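Local atomic coordinates of GrpU microcompartment shell protein (Pectobacterium wasabiae, PDB entry 4OLP), a protein that probably forms part of the shell of a glycyl-radical propanediol-type bacterial microcompartment and is thought to bind an iron-sulfur cluster with a role in electron transport. Residues D35-I40 with A77-V82. Numbering follows the deposited sequence.
Sequences DAIGLI and AIFGEV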
# COMPACT_ATOMS: atom_id res chain seq x y z
N ASP B 35 27.36 12.11 -15.13
CA ASP B 35 27.42 11.56 -16.47
C ASP B 35 26.28 10.55 -16.58
O ASP B 35 25.63 10.45 -17.62
CB ASP B 35 28.73 10.82 -16.72
CG ASP B 35 29.91 11.70 -16.83
OD1 ASP B 35 29.77 12.75 -17.49
OD2 ASP B 35 31.01 11.35 -16.33
N ALA B 36 26.05 9.81 -15.50
CA ALA B 36 25.10 8.72 -15.55
C ALA B 36 24.31 8.57 -14.26
O ALA B 36 24.71 9.05 -13.20
CB ALA B 36 25.83 7.44 -15.85
N ILE B 37 23.16 7.93 -14.37
CA ILE B 37 22.33 7.59 -13.23
C ILE B 37 21.98 6.11 -13.31
O ILE B 37 21.38 5.66 -14.29
CB ILE B 37 21.02 8.40 -13.19
CG1 ILE B 37 21.33 9.90 -13.20
CG2 ILE B 37 20.24 8.04 -11.95
CD1 ILE B 37 20.11 10.78 -13.42
N GLY B 38 22.32 5.37 -12.26
CA GLY B 38 21.96 3.99 -12.18
C GLY B 38 20.75 3.87 -11.28
O GLY B 38 20.70 4.48 -10.19
N LEU B 39 19.75 3.15 -11.75
CA LEU B 39 18.54 2.97 -10.99
C LEU B 39 18.39 1.50 -10.79
O LEU B 39 18.40 0.75 -11.75
CB LEU B 39 17.34 3.51 -11.76
CG LEU B 39 17.41 5.01 -12.06
CD1 LEU B 39 16.28 5.42 -12.98
CD2 LEU B 39 17.35 5.81 -10.77
N ILE B 40 18.23 1.09 -9.54
CA ILE B 40 18.07 -0.31 -9.23
C ILE B 40 17.07 -0.49 -8.09
O ILE B 40 17.06 0.29 -7.14
CB ILE B 40 19.43 -0.96 -8.94
CG1 ILE B 40 19.26 -2.44 -8.57
CG2 ILE B 40 20.17 -0.21 -7.84
CD1 ILE B 40 20.45 -3.30 -8.92
N ALA B 77 19.09 5.28 -6.38
CA ALA B 77 19.61 6.00 -7.53
C ALA B 77 21.05 6.28 -7.22
O ALA B 77 21.36 6.68 -6.12
CB ALA B 77 18.83 7.28 -7.75
N ILE B 78 21.93 6.03 -8.19
CA ILE B 78 23.37 6.23 -8.06
C ILE B 78 23.78 7.25 -9.11
O ILE B 78 23.60 7.02 -10.31
CB ILE B 78 24.11 4.92 -8.25
CG1 ILE B 78 23.98 4.10 -6.98
CG2 ILE B 78 25.60 5.12 -8.46
CD1 ILE B 78 23.83 2.62 -7.27
N PHE B 79 24.28 8.39 -8.65
CA PHE B 79 24.63 9.47 -9.54
C PHE B 79 26.11 9.63 -9.53
O PHE B 79 26.74 9.65 -8.46
CB PHE B 79 24.05 10.80 -9.06
CG PHE B 79 22.59 10.76 -8.78
CD1 PHE B 79 22.11 10.33 -7.55
CD2 PHE B 79 21.71 11.22 -9.72
CE1 PHE B 79 20.77 10.32 -7.27
CE2 PHE B 79 20.35 11.22 -9.45
CZ PHE B 79 19.87 10.76 -8.24
N GLY B 80 26.68 9.76 -10.72
CA GLY B 80 28.10 9.99 -10.81
C GLY B 80 28.60 9.85 -12.21
O GLY B 80 27.88 10.07 -13.19
N GLU B 81 29.89 9.52 -12.28
CA GLU B 81 30.61 9.43 -13.52
C GLU B 81 30.41 8.02 -14.09
O GLU B 81 30.14 7.07 -13.34
CB GLU B 81 32.07 9.70 -13.24
CG GLU B 81 32.35 11.16 -12.94
CD GLU B 81 33.25 11.36 -11.70
OE1 GLU B 81 34.46 11.25 -11.84
OE2 GLU B 81 32.75 11.62 -10.57
N VAL B 82 30.51 7.91 -15.42
CA VAL B 82 30.06 6.70 -16.11
C VAL B 82 30.73 5.47 -15.53
O VAL B 82 30.08 4.45 -15.32
CB VAL B 82 30.33 6.73 -17.63
CG1 VAL B 82 29.65 5.54 -18.30
CG2 VAL B 82 29.82 8.02 -18.25
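The carbonyl oxygen of Gly80 accepts two backbone donors: Ala36 N at the start of strand 36-42, 3.0 Å away and nearly straight at hydrogen (164°), and Asp35 N from the residue just before it, by a weak, strongly bent bond. Two residues facing one in this way make a classic beta bulge, set where strand 36-42 of the BMC domain begins and its antiparallel neighbour 74-80 ends, just before helix 82-92. Gly80 N returns a bond to Ala36 O. Beyond the bulge, Gly38 and Ile78 exchange N-H and C=O in both directions, with Ile78 N 2.8 Å from Gly38 O. Between these pairs, the CA of Ile37 adds a C-H...O contact to Ile78 O.

Ile37, Leu39, Ala77 and Phe79 occupy one face of the sheet. With Ile37 CG1 beside its own backbone N (chi1 -56°), that branch reaches the Phe79 ring obliquely at CD2, 3.7 Å away, and the two side chains run alongside each other. Ala36 and Ile78 lie on the other face, against helix 82-92. At the bulge, Asp35 directs OD1 to a salt bridge with Arg33, while its side chain crosses Val82 at about a right angle, CB against the CG2 methyl. At the far end of the pairing, Leu39 touches Tyr48 of a second subunit and packs its CD2 methyl on Ala77 CB, 3.7 Å away.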